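Ribulose-bisphosphate carboxylase (Alicyclobacillus acidocaldarius subsp. acidocaldarius, PDB 4NAS) belongs to the family of Ribulose-bisphosphate carboxylase large chains, joining an N-terminal domain to a TIM-barrel catalytic domain with a bound calcium ion. Local coordinates at residues 155-160 with 185-190; 162-167 with 198-203; 191-196 with 234-239; 214-219 with 240-245; 227-232 with 255-260. One frame throughout, in Å; residues are numbered along the deposited sequence.

Overall arrangement
The five contacts trace how successive helices and strands of one TIM-barrel domain are pinned to each other. Contacts 1 and 2, about 14 Å apart between centres, both join helix 157-168 to helix 189-207. Contact 3 continues along helix 189-207, some 12 Å from each of them, and reaches the turn that leads into strand 238-242. Contact 4 pairs that strand with strand 214-216, and contact 5 joins helix 221-233, which connects those strands, to the turn after helix 248-256. Along the chain contacts 1 and 2 cross, and 3, 4 and 5 interleave, so helices and strands near in sequence are bound to each other. Contacts 1 and 4 also touch the second subunit.

Contact 1. Residues 155-160 with 185-190; sequences LTLDEL and AYATPE
Ala187 plants its methyl group between two leucines of the 155-160 segment, its CB lying 3.8 Å from Leu160 CD1 and 3.9 Å from Leu157 CD1. Leu157 holds CG opposite its backbone N (chi1 -176°) and sends CD1 forward from the first turn of the helix. Leu160, one turn further on, brings its CD1 to the same methyl. A second touch involves Tyr186, whose CB stands 3.2 Å from Leu155 O. With CG swung beside the backbone N (chi1 -49°), the ring leads away from Leu157 and Leu160, and Ala185 CB lies over the rim of one of its faces. Its hydroxyl is bonded to His56 of the second subunit.

No hydrogen bond crosses the contact; the polar groups of Thr156 and Glu159 pair with each other. The two residues form a capping box: Glu159 N gives a nearly straight bond to Thr156 OG1 at 2.9 Å, and Thr156 N meets Glu159 OE2 at 3.1 Å, from well above the carboxylate plane. OE2 also forms a salt bridge with Arg49 of the second subunit, so the glutamate half of the capping box also reaches the subunit interface. Thr188 is the N-cap of the other helix, with OG1 accepting from Asp191 N. The contact therefore sits where helix 157-168 and helix 189-207 both begin, with Leu157 reaching on to Ala195 and Leu160 to Arg192 and Tyr196 of the second helix.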
# COMPACT_ATOMS: atom_id res chain seq x y z
N LEU B 155 18.80 -20.11 -11.16
CA LEU B 155 20.24 -20.18 -11.39
C LEU B 155 21.04 -20.49 -10.11
O LEU B 155 20.68 -20.06 -9.02
CB LEU B 155 20.73 -18.86 -12.02
CG LEU B 155 20.12 -18.51 -13.38
CD1 LEU B 155 20.67 -17.20 -13.93
CD2 LEU B 155 20.38 -19.66 -14.35
N THR B 156 22.12 -21.25 -10.27
CA THR B 156 23.05 -21.53 -9.18
C THR B 156 23.86 -20.29 -8.82
O THR B 156 24.00 -19.36 -9.62
CB THR B 156 24.06 -22.63 -9.57
OG1 THR B 156 24.98 -22.12 -10.55
CG2 THR B 156 23.35 -23.85 -10.14
N LEU B 157 24.43 -20.30 -7.63
CA LEU B 157 25.33 -19.24 -7.19
C LEU B 157 26.50 -19.03 -8.17
O LEU B 157 26.88 -17.89 -8.47
CB LEU B 157 25.85 -19.56 -5.79
CG LEU B 157 26.76 -18.53 -5.13
CD1 LEU B 157 26.17 -17.14 -5.26
CD2 LEU B 157 26.94 -18.89 -3.66
N ASP B 158 27.04 -20.13 -8.69
CA ASP B 158 28.11 -20.07 -9.68
C ASP B 158 27.67 -19.40 -10.98
O ASP B 158 28.39 -18.56 -11.53
CB ASP B 158 28.65 -21.46 -9.99
CG ASP B 158 29.76 -21.89 -9.05
OD1 ASP B 158 29.64 -21.67 -7.82
OD2 ASP B 158 30.76 -22.45 -9.55
N GLU B 159 26.49 -19.77 -11.47
CA GLU B 159 25.95 -19.16 -12.67
C GLU B 159 25.67 -17.68 -12.44
O GLU B 159 25.94 -16.84 -13.29
CB GLU B 159 24.67 -19.88 -13.11
CG GLU B 159 24.93 -21.27 -13.58
CD GLU B 159 23.68 -22.10 -13.75
OE1 GLU B 159 23.78 -23.22 -14.31
OE2 GLU B 159 22.60 -21.66 -13.32
N LEU B 160 25.12 -17.38 -11.26
CA LEU B 160 24.84 -16.01 -10.88
C LEU B 160 26.12 -15.17 -10.88
O LEU B 160 26.16 -14.05 -11.41
CB LEU B 160 24.17 -15.98 -9.51
CG LEU B 160 22.70 -16.41 -9.49
CD1 LEU B 160 22.20 -16.52 -8.05
CD2 LEU B 160 21.87 -15.42 -10.31
N ALA B 185 16.51 -20.57 -2.68
CA ALA B 185 16.80 -22.00 -2.81
C ALA B 185 18.18 -22.31 -3.39
O ALA B 185 18.74 -23.35 -3.12
CB ALA B 185 15.72 -22.69 -3.64
N TYR B 186 18.71 -21.42 -4.21
CA TYR B 186 19.98 -21.69 -4.86
C TYR B 186 21.07 -20.76 -4.34
O TYR B 186 22.25 -21.13 -4.29
CB TYR B 186 19.82 -21.57 -6.38
CG TYR B 186 18.62 -22.36 -6.87
CD1 TYR B 186 18.70 -23.73 -7.06
CD2 TYR B 186 17.41 -21.73 -7.11
CE1 TYR B 186 17.60 -24.46 -7.49
CE2 TYR B 186 16.31 -22.44 -7.55
CZ TYR B 186 16.40 -23.80 -7.74
OH TYR B 186 15.29 -24.50 -8.17
N ALA B 187 20.69 -19.55 -3.95
CA ALA B 187 21.65 -18.60 -3.41
C ALA B 187 20.94 -17.59 -2.53
O ALA B 187 20.12 -16.81 -3.00
CB ALA B 187 22.38 -17.89 -4.53
N THR B 188 21.25 -17.63 -1.24
CA THR B 188 20.72 -16.68 -0.28
C THR B 188 21.29 -15.29 -0.54
O THR B 188 22.39 -15.15 -1.08
CB THR B 188 21.08 -17.09 1.14
OG1 THR B 188 22.50 -16.98 1.32
CG2 THR B 188 20.64 -18.50 1.40
N PRO B 189 20.54 -14.25 -0.16
CA PRO B 189 21.04 -12.88 -0.29
C PRO B 189 22.41 -12.68 0.38
O PRO B 189 23.27 -11.98 -0.17
CB PRO B 189 19.94 -12.06 0.40
CG PRO B 189 18.69 -12.80 -0.01
CD PRO B 189 19.08 -14.28 0.10
N GLU B 190 22.63 -13.30 1.54
CA GLU B 190 23.91 -13.11 2.22
C GLU B 190 25.05 -13.78 1.44
O GLU B 190 26.15 -13.24 1.37
CB GLU B 190 23.86 -13.55 3.69
CG GLU B 190 22.72 -14.44 4.13
CD GLU B 190 21.35 -13.73 4.20
OE1 GLU B 190 21.14 -12.80 5.01
OE2 GLU B 190 20.47 -14.15 3.45

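Contact 2. Residues 162-167 with 198-203; sequences EAFGEQ and AKADEI
Phe164 meets Lys199 and Ala200 with the edge of its ring. CG stands opposite the backbone N (chi1 173°), which sends the ring out toward the facing helix: CE2 lies 4.0 Å from Ala200 CB, which sits in the ring plane, while CD2 comes 4.2 Å from Lys199 CB. The aromatic and lysine chains run past each other in opposite directions, and the ring also stacks with Tyr196.

Gly165 follows, and here backbone takes the place of side chain. The lysine chain, bent at chi2 and chi4, passes over it, with Lys199 CE 4.1 Å from Gly165 CA. From the next turn Ile203 drives its CD1 against the same residue, 3.5 Å from Gly165 CA, tighter than ordinary van der Waals packing of carbons, and 3.3 Å from Gly165 O. The short helix axes pass 9.7 Å apart at a crossing angle of -35°.

Gln167 points elsewhere and folds back on its own helix, its NE2 giving a bond of 2.9 Å to Ala163 O from above the carbonyl plane, while its OE1 is bonded to Ser147.

No hydrogen bond spans the two helices. Lys199 lends its aliphatic length to the interface and carries its ammonium group to Glu202 of its own helix, in a salt bridge whose hydrogen bond is weak, so helix 157-168 and helix 189-207 are held here by hydrocarbon packing against ring edge and bare backbone.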
# COMPACT_ATOMS: atom_id res chain seq x y z
N GLU B 162 28.95 -15.56 -12.46
CA GLU B 162 29.43 -15.31 -13.82
C GLU B 162 28.64 -14.19 -14.47
O GLU B 162 29.21 -13.36 -15.18
CB GLU B 162 29.33 -16.58 -14.66
CG GLU B 162 29.56 -16.34 -16.14
N ALA B 163 27.33 -14.19 -14.23
CA ALA B 163 26.44 -13.19 -14.78
C ALA B 163 26.78 -11.84 -14.15
O ALA B 163 26.69 -10.80 -14.80
CB ALA B 163 24.98 -13.56 -14.51
N PHE B 164 27.17 -11.86 -12.88
CA PHE B 164 27.55 -10.63 -12.21
C PHE B 164 28.84 -10.13 -12.83
O PHE B 164 28.99 -8.93 -13.09
CB PHE B 164 27.72 -10.84 -10.70
CG PHE B 164 28.28 -9.64 -9.99
CD1 PHE B 164 27.46 -8.59 -9.63
CD2 PHE B 164 29.64 -9.55 -9.72
CE1 PHE B 164 27.97 -7.47 -8.99
CE2 PHE B 164 30.16 -8.44 -9.09
CZ PHE B 164 29.32 -7.40 -8.72
N GLY B 165 29.76 -11.06 -13.10
CA GLY B 165 31.06 -10.72 -13.63
C GLY B 165 30.99 -10.08 -15.00
O GLY B 165 31.68 -9.09 -15.26
N GLU B 166 30.17 -10.65 -15.88
CA GLU B 166 29.93 -10.09 -17.20
C GLU B 166 29.50 -8.63 -17.13
O GLU B 166 30.04 -7.80 -17.85
CB GLU B 166 28.88 -10.90 -17.96
CG GLU B 166 29.36 -12.28 -18.41
CD GLU B 166 30.56 -12.21 -19.35
OE1 GLU B 166 31.72 -12.28 -18.85
OE2 GLU B 166 30.36 -12.11 -20.58
N GLN B 167 28.54 -8.32 -16.27
CA GLN B 167 28.14 -6.92 -16.07
C GLN B 167 29.28 -6.04 -15.55
O GLN B 167 29.54 -4.96 -16.10
CB GLN B 167 26.91 -6.81 -15.17
CG GLN B 167 25.63 -7.26 -15.85
CD GLN B 167 24.55 -7.61 -14.87
OE1 GLN B 167 23.54 -6.89 -14.72
NE2 GLN B 167 24.73 -8.73 -14.18
N ALA B 198 33.77 -10.75 -3.94
CA ALA B 198 35.04 -11.30 -4.38
C ALA B 198 35.24 -11.14 -5.89
O ALA B 198 36.32 -10.75 -6.34
CB ALA B 198 35.19 -12.76 -3.96
N LYS B 199 34.20 -11.45 -6.67
CA LYS B 199 34.29 -11.37 -8.12
C LYS B 199 34.59 -9.93 -8.51
O LYS B 199 35.45 -9.68 -9.36
CB LYS B 199 32.98 -11.83 -8.75
CG LYS B 199 33.00 -11.98 -10.26
CD LYS B 199 33.97 -13.10 -10.72
CE LYS B 199 33.69 -13.48 -12.18
NZ LYS B 199 34.92 -13.94 -12.90
N ALA B 200 33.89 -8.99 -7.87
CA ALA B 200 34.12 -7.57 -8.09
C ALA B 200 35.58 -7.18 -7.86
O ALA B 200 36.14 -6.38 -8.60
CB ALA B 200 33.18 -6.71 -7.21
N ASP B 201 36.18 -7.76 -6.83
CA ASP B 201 37.57 -7.48 -6.48
C ASP B 201 38.52 -7.93 -7.58
O ASP B 201 39.44 -7.21 -7.96
CB ASP B 201 37.93 -8.14 -5.15
CG ASP B 201 37.41 -7.37 -3.96
OD1 ASP B 201 37.23 -6.14 -4.08
OD2 ASP B 201 37.20 -7.98 -2.89
N GLU B 202 38.30 -9.15 -8.06
CA GLU B 202 39.05 -9.68 -9.18
C GLU B 202 38.94 -8.75 -10.39
O GLU B 202 39.95 -8.35 -10.97
CB GLU B 202 38.53 -11.08 -9.53
CG GLU B 202 39.11 -11.69 -10.79
CD GLU B 202 38.39 -12.97 -11.19
OE1 GLU B 202 38.17 -13.83 -10.31
OE2 GLU B 202 38.03 -13.11 -12.38
N ILE B 203 37.72 -8.38 -10.74
CA ILE B 203 37.48 -7.61 -11.96
C ILE B 203 38.05 -6.17 -11.91
O ILE B 203 38.51 -5.63 -12.93
CB ILE B 203 35.98 -7.63 -12.33
CG1 ILE B 203 35.61 -9.02 -12.84
CG2 ILE B 203 35.64 -6.60 -13.38
CD1 ILE B 203 34.12 -9.20 -13.02

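Contact 3. Residues 191-196 with 234-239; sequences DRVRAY and LGAGAL
Val193 and Arg194, neighbours on helix 189-207, divide the contact between a buried apolar part and a more exposed one. The apolar part belongs to Val193. Its CG1, opposite the backbone N (chi1 170°), reaches into the bend of the 234-236 backbone, 3.4 Å from both Leu234 O and Ala236 N, and touches Leu234 CB at 3.8 Å. The other branch, CG2, faces Ala236 CB at 4.1 Å.

Arg194 contributes through its length and its flat end. Extended from CG to NE, it lies obliquely across Leu234, whose CD2 approaches Arg194 NE at 3.4 Å. Leu234 CD1 sits over one face of the guanidinium, displaced toward its rim. No hydrogen bond joins the segments; the charge is answered within the helix, where Arg194 NH1 forms a salt bridge of 3.0 Å to Asp191 OD1. That bridge helps orient the guanidinium while the leucine covers its face.

The receiving backbone is shaped by Gly235, which has a positive phi of 104° and closes helix 221-233 in a Schellman motif. Helix 189-207 thus packs on the tight helix-to-strand turn leading into strand 238-242, an arrangement in keeping with the alternating strands and helices of a TIM barrel.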
# COMPACT_ATOMS: atom_id res chain seq x y z
N ASP B 191 24.77 -14.94 0.84
CA ASP B 191 25.78 -15.63 0.04
C ASP B 191 26.07 -14.88 -1.27
O ASP B 191 27.20 -14.91 -1.77
CB ASP B 191 25.36 -17.07 -0.26
CG ASP B 191 25.52 -18.00 0.94
OD1 ASP B 191 26.20 -17.61 1.92
OD2 ASP B 191 24.97 -19.12 0.90
N ARG B 192 25.05 -14.23 -1.82
CA ARG B 192 25.25 -13.40 -3.01
C ARG B 192 26.11 -12.19 -2.72
O ARG B 192 27.00 -11.86 -3.51
CB ARG B 192 23.91 -12.97 -3.63
CG ARG B 192 23.05 -14.14 -4.04
CD ARG B 192 21.99 -13.75 -5.07
NE ARG B 192 21.13 -12.67 -4.60
CZ ARG B 192 20.01 -12.84 -3.91
NH1 ARG B 192 19.62 -14.06 -3.55
NH2 ARG B 192 19.28 -11.78 -3.56
N VAL B 193 25.88 -11.54 -1.59
CA VAL B 193 26.68 -10.36 -1.26
C VAL B 193 28.16 -10.76 -1.13
O VAL B 193 29.03 -10.14 -1.73
CB VAL B 193 26.19 -9.65 0.02
CG1 VAL B 193 27.18 -8.58 0.46
CG2 VAL B 193 24.77 -9.03 -0.20
N ARG B 194 28.42 -11.82 -0.37
CA ARG B 194 29.79 -12.30 -0.16
C ARG B 194 30.48 -12.62 -1.48
O ARG B 194 31.60 -12.18 -1.72
CB ARG B 194 29.80 -13.56 0.70
CG ARG B 194 29.52 -13.34 2.18
CD ARG B 194 30.05 -14.51 3.02
NE ARG B 194 29.49 -14.51 4.37
CZ ARG B 194 28.31 -15.02 4.69
NH1 ARG B 194 27.55 -15.59 3.76
NH2 ARG B 194 27.87 -14.97 5.94
N ALA B 195 29.79 -13.37 -2.33
CA ALA B 195 30.37 -13.90 -3.56
C ALA B 195 30.62 -12.82 -4.62
O ALA B 195 31.69 -12.81 -5.25
CB ALA B 195 29.48 -14.99 -4.13
N TYR B 196 29.65 -11.94 -4.82
CA TYR B 196 29.79 -10.88 -5.81
C TYR B 196 30.87 -9.89 -5.38
O TYR B 196 31.51 -9.25 -6.21
CB TYR B 196 28.46 -10.12 -6.05
CG TYR B 196 27.29 -10.96 -6.56
CD1 TYR B 196 27.39 -12.34 -6.72
CD2 TYR B 196 26.09 -10.35 -6.88
CE1 TYR B 196 26.32 -13.08 -7.17
CE2 TYR B 196 25.02 -11.08 -7.32
CZ TYR B 196 25.13 -12.44 -7.47
OH TYR B 196 24.04 -13.13 -7.92
N LEU B 234 28.06 -7.24 5.50
CA LEU B 234 28.67 -8.17 4.54
C LEU B 234 29.19 -7.47 3.30
O LEU B 234 29.84 -8.10 2.45
CB LEU B 234 27.67 -9.26 4.15
CG LEU B 234 27.62 -10.44 5.13
CD1 LEU B 234 26.40 -11.30 4.85
CD2 LEU B 234 28.91 -11.25 5.04
N GLY B 235 28.90 -6.18 3.16
CA GLY B 235 29.50 -5.42 2.08
C GLY B 235 28.61 -5.11 0.89
O GLY B 235 29.11 -4.74 -0.17
N ALA B 236 27.30 -5.23 1.07
CA ALA B 236 26.35 -4.82 0.04
C ALA B 236 26.58 -3.35 -0.34
O ALA B 236 26.83 -2.51 0.52
CB ALA B 236 24.90 -5.01 0.57
N GLY B 237 26.49 -3.03 -1.63
CA GLY B 237 26.58 -1.64 -2.05
C GLY B 237 25.30 -0.85 -1.78
O GLY B 237 25.33 0.34 -1.47
N ALA B 238 24.16 -1.51 -1.93
CA ALA B 238 22.86 -0.90 -1.66
C ALA B 238 21.85 -2.00 -1.35
O ALA B 238 22.05 -3.17 -1.68
CB ALA B 238 22.39 -0.06 -2.86
N LEU B 239 20.77 -1.61 -0.68
CA LEU B 239 19.60 -2.47 -0.52
C LEU B 239 18.52 -2.07 -1.55
O LEU B 239 18.09 -0.92 -1.60
CB LEU B 239 19.04 -2.35 0.90
CG LEU B 239 20.02 -2.55 2.06
CD1 LEU B 239 19.29 -2.40 3.40
CD2 LEU B 239 20.71 -3.91 2.00

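Contact 4. Residues 214-219 with 240-245; sequences AVNLTG and LVNVVA
Leu240 lies alongside Asn216, and the two residues form a parallel beta bridge. Leu240 N donates to Val215 O at 2.8 Å, and Leu217 N returns a nearly straight bond to Leu240 O at 2.9 Å, in the carbonyl plane.

From that backbone the leucine side chain can be followed outward. CB rests 3.5 Å from Val215 O and close to Asn216 CA. CG, opposite the backbone N (chi1 177°), comes within 3.7 Å of Asn216 OD1. CD2 then lies across the amide, 4.1 Å from Asn216 CG. The leucine also packs on Leu265 and His267.

The amide beneath has partners at both ends. Asn216 ND2 bonds to Phe181 O, while a water lies 2.7 Å from Asn216 OD1 and near Leu217 O and can donate to either. The same water accepts from Asn242 N at 3.0 Å, so it bridges the strands where they part. Asn242 centres an inverse gamma turn there. On the opposite face Leu217 CD2 and Val241 CG2 lie side by side.

Strands 214-216 and 238-242 are the two strands of a beta-alpha-beta unit, with helix 221-233 as the connection; strand 264-267 flanks 238-242 on its other edge, and Leu217 and Val241 face helix 248-256.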
# COMPACT_ATOMS: atom_id res chain seq x y z
N ALA B 214 23.58 -4.08 -5.49
CA ALA B 214 22.30 -3.80 -4.85
C ALA B 214 21.45 -5.07 -4.76
O ALA B 214 20.95 -5.61 -5.77
CB ALA B 214 21.55 -2.73 -5.61
N VAL B 215 21.29 -5.53 -3.53
CA VAL B 215 20.71 -6.83 -3.26
C VAL B 215 19.28 -6.65 -2.80
O VAL B 215 18.96 -5.74 -2.04
CB VAL B 215 21.57 -7.60 -2.21
CG1 VAL B 215 21.72 -6.79 -0.92
CG2 VAL B 215 21.03 -8.99 -1.98
N ASN B 216 18.39 -7.48 -3.32
CA ASN B 216 16.99 -7.41 -2.93
C ASN B 216 16.79 -7.69 -1.42
O ASN B 216 17.22 -8.73 -0.93
CB ASN B 216 16.18 -8.39 -3.79
CG ASN B 216 14.72 -7.97 -3.96
OD1 ASN B 216 14.32 -6.86 -3.58
ND2 ASN B 216 13.91 -8.86 -4.52
N LEU B 217 16.16 -6.75 -0.71
CA LEU B 217 15.88 -6.92 0.74
C LEU B 217 14.55 -7.62 0.92
O LEU B 217 13.52 -7.10 0.51
CB LEU B 217 15.84 -5.57 1.44
CG LEU B 217 15.62 -5.60 2.96
CD1 LEU B 217 16.65 -6.49 3.69
CD2 LEU B 217 15.68 -4.19 3.46
N THR B 218 14.57 -8.83 1.46
CA THR B 218 13.38 -9.68 1.43
C THR B 218 13.20 -10.48 2.71
O THR B 218 14.12 -10.58 3.53
CB THR B 218 13.46 -10.70 0.28
OG1 THR B 218 14.53 -11.61 0.54
CG2 THR B 218 13.71 -10.01 -1.03
N GLY B 219 12.03 -11.10 2.84
CA GLY B 219 11.67 -11.86 4.02
C GLY B 219 10.64 -11.12 4.87
O GLY B 219 10.18 -10.04 4.51
N LEU B 240 18.10 -3.05 -2.35
CA LEU B 240 16.97 -2.91 -3.26
C LEU B 240 15.69 -3.15 -2.44
O LEU B 240 15.52 -4.21 -1.84
CB LEU B 240 17.08 -3.95 -4.39
CG LEU B 240 15.93 -4.00 -5.39
CD1 LEU B 240 15.71 -2.61 -5.98
CD2 LEU B 240 16.14 -5.05 -6.51
N VAL B 241 14.82 -2.15 -2.37
CA VAL B 241 13.63 -2.31 -1.56
C VAL B 241 12.40 -2.01 -2.40
O VAL B 241 12.30 -0.94 -3.03
CB VAL B 241 13.65 -1.38 -0.31
CG1 VAL B 241 12.42 -1.63 0.56
CG2 VAL B 241 14.89 -1.63 0.52
N ASN B 242 11.49 -2.98 -2.43
CA ASN B 242 10.14 -2.78 -2.95
C ASN B 242 9.29 -1.99 -1.95
O ASN B 242 8.47 -2.55 -1.20
CB ASN B 242 9.50 -4.12 -3.26
CG ASN B 242 10.20 -4.83 -4.41
OD1 ASN B 242 10.30 -4.28 -5.52
ND2 ASN B 242 10.72 -6.02 -4.14
N VAL B 243 9.49 -0.70 -1.96
CA VAL B 243 8.95 0.15 -0.89
C VAL B 243 7.44 0.06 -0.72
O VAL B 243 6.91 -0.09 0.41
CB VAL B 243 9.36 1.60 -1.13
CG1 VAL B 243 8.87 2.47 0.03
CG2 VAL B 243 10.88 1.67 -1.25
N VAL B 244 6.72 0.19 -1.82
CA VAL B 244 5.26 0.18 -1.76
C VAL B 244 4.71 -1.18 -1.31
O VAL B 244 3.70 -1.26 -0.61
CB VAL B 244 4.61 0.64 -3.11
CG1 VAL B 244 3.05 0.58 -3.06
CG2 VAL B 244 5.08 2.06 -3.47
N ALA B 245 5.38 -2.27 -1.70
CA ALA B 245 4.92 -3.59 -1.27
C ALA B 245 5.05 -3.73 0.25
O ALA B 245 4.19 -4.31 0.94
CB ALA B 245 5.70 -4.68 -1.98
O HOH W 1 12.59 -5.75 -1.90

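Contact 5. Residues 227-232 with 255-260; sequences RARRLA and ARDPDV
Asp257 OD2 is gripped by two N-H groups of Arg229, NH1 at 3.0 Å and NE at 3.1 Å. Both bonds are weak, bent to 129°, because one oxygen sits between the two donors at the guanidinium edge instead of facing either squarely. The pair is a salt bridge nonetheless, with the carboxylate plane turned 74° from the guanidinium. Arg229 reaches it by an extended chain from CG to NE, its CG placed beside the backbone N (chi1 -67°). NH2, the remaining nitrogen of the group, bonds to Glu226, so the cation is shared between two carboxylates, and Asp257 OD2 has a second, long and weak ion pair with Arg225.

The other oxygen of Asp257 shapes its own backbone: OD1 accepts from Asp259 N at 3.1 Å, from above the carboxylate plane, making an Asx turn. Superposed on it is a type I beta turn, closed by Val260 N bonding to Asp257 O. In the TIM barrel this turn follows helix 248-256 on the way to strand 264-267, and the salt bridge ties it to helix 221-233, which lies earlier in the chain.

Carbon packing lines the approach. Asp259 CB lies 3.7 Å from Arg229 CD, and its carboxylate stays near the guanidinium only as a charge, well out of that plane. Val260 spreads both branches over the helix: CG1 meets Ala228 CB at 3.8 Å, while CG2 touches that methyl and Arg229 CG, each at 3.9 Å. Val260 and Ala228 also pack on Leu239 of strand 238-242, and Lys127 NZ bonds to Val260 O and Asp257 O.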
# COMPACT_ATOMS: atom_id res chain seq x y z
N ARG B 227 18.16 -8.22 8.99
CA ARG B 227 18.73 -8.67 7.72
C ARG B 227 19.43 -7.52 6.98
O ARG B 227 20.51 -7.71 6.43
CB ARG B 227 17.70 -9.36 6.81
CG ARG B 227 18.37 -9.98 5.57
CD ARG B 227 17.45 -10.88 4.74
NE ARG B 227 18.09 -12.16 4.39
CZ ARG B 227 17.45 -13.17 3.82
NH1 ARG B 227 16.17 -13.05 3.51
NH2 ARG B 227 18.09 -14.29 3.53
N ALA B 228 18.81 -6.34 6.99
CA ALA B 228 19.40 -5.16 6.35
C ALA B 228 20.78 -4.86 6.96
O ALA B 228 21.73 -4.47 6.26
CB ALA B 228 18.49 -3.97 6.54
N ARG B 229 20.86 -5.04 8.28
CA ARG B 229 22.10 -4.78 9.00
C ARG B 229 23.18 -5.78 8.61
O ARG B 229 24.34 -5.41 8.43
CB ARG B 229 21.88 -4.88 10.52
CG ARG B 229 20.98 -3.82 11.14
CD ARG B 229 21.01 -3.98 12.66
NE ARG B 229 20.01 -3.17 13.35
CZ ARG B 229 19.02 -3.67 14.08
NH1 ARG B 229 18.16 -2.86 14.68
NH2 ARG B 229 18.90 -4.99 14.20
N ARG B 230 22.79 -7.05 8.49
CA ARG B 230 23.75 -8.09 8.15
C ARG B 230 24.27 -7.85 6.75
O ARG B 230 25.48 -7.96 6.52
CB ARG B 230 23.13 -9.49 8.22
CG ARG B 230 22.73 -9.94 9.61
CD ARG B 230 22.45 -11.44 9.63
NE ARG B 230 21.54 -11.85 8.55
CZ ARG B 230 20.24 -12.10 8.72
NH1 ARG B 230 19.50 -12.48 7.68
NH2 ARG B 230 19.69 -11.99 9.92
N LEU B 231 23.36 -7.50 5.84
CA LEU B 231 23.70 -7.33 4.44
C LEU B 231 24.67 -6.17 4.26
O LEU B 231 25.59 -6.25 3.45
CB LEU B 231 22.44 -7.15 3.55
CG LEU B 231 21.53 -8.38 3.47
CD1 LEU B 231 20.25 -8.14 2.68
CD2 LEU B 231 22.28 -9.59 2.92
N ALA B 232 24.47 -5.12 5.04
CA ALA B 232 25.41 -3.98 5.07
C ALA B 232 26.78 -4.43 5.57
O ALA B 232 27.81 -4.18 4.93
CB ALA B 232 24.87 -2.88 5.97
N ALA B 255 15.85 3.34 7.03
CA ALA B 255 16.57 4.56 6.70
C ALA B 255 17.01 5.29 7.98
O ALA B 255 18.02 6.00 8.01
CB ALA B 255 15.68 5.44 5.80
N ARG B 256 16.28 5.08 9.06
CA ARG B 256 16.63 5.75 10.31
C ARG B 256 17.73 5.04 11.10
O ARG B 256 18.49 5.67 11.83
CB ARG B 256 15.40 5.95 11.20
CG ARG B 256 15.61 7.01 12.28
CD ARG B 256 14.42 7.12 13.22
NE ARG B 256 13.13 7.29 12.55
CZ ARG B 256 12.61 8.46 12.20
NH1 ARG B 256 13.27 9.59 12.45
NH2 ARG B 256 11.43 8.51 11.60
N ASP B 257 17.83 3.72 10.93
CA ASP B 257 18.75 2.90 11.72
C ASP B 257 20.23 3.09 11.29
O ASP B 257 20.60 2.75 10.17
CB ASP B 257 18.33 1.44 11.55
CG ASP B 257 18.98 0.50 12.54
OD1 ASP B 257 20.02 0.86 13.14
OD2 ASP B 257 18.44 -0.61 12.70
N PRO B 258 21.07 3.61 12.20
CA PRO B 258 22.49 3.86 11.92
C PRO B 258 23.22 2.58 11.50
O PRO B 258 24.11 2.63 10.64
CB PRO B 258 23.03 4.34 13.26
CG PRO B 258 21.85 4.96 13.93
CD PRO B 258 20.70 4.06 13.55
N ASP B 259 22.83 1.45 12.07
CA ASP B 259 23.45 0.17 11.74
C ASP B 259 23.09 -0.35 10.35
O ASP B 259 23.79 -1.23 9.82
CB ASP B 259 23.13 -0.90 12.80
CG ASP B 259 23.82 -0.62 14.13
OD1 ASP B 259 24.86 0.07 14.14
OD2 ASP B 259 23.32 -1.10 15.16
N VAL B 260 22.01 0.16 9.75
CA VAL B 260 21.73 -0.11 8.34
C VAL B 260 22.55 0.88 7.53
O VAL B 260 22.06 1.89 7.02
CB VAL B 260 20.22 -0.06 8.00
CG1 VAL B 260 19.99 -0.43 6.54
CG2 VAL B 260 19.46 -1.02 8.88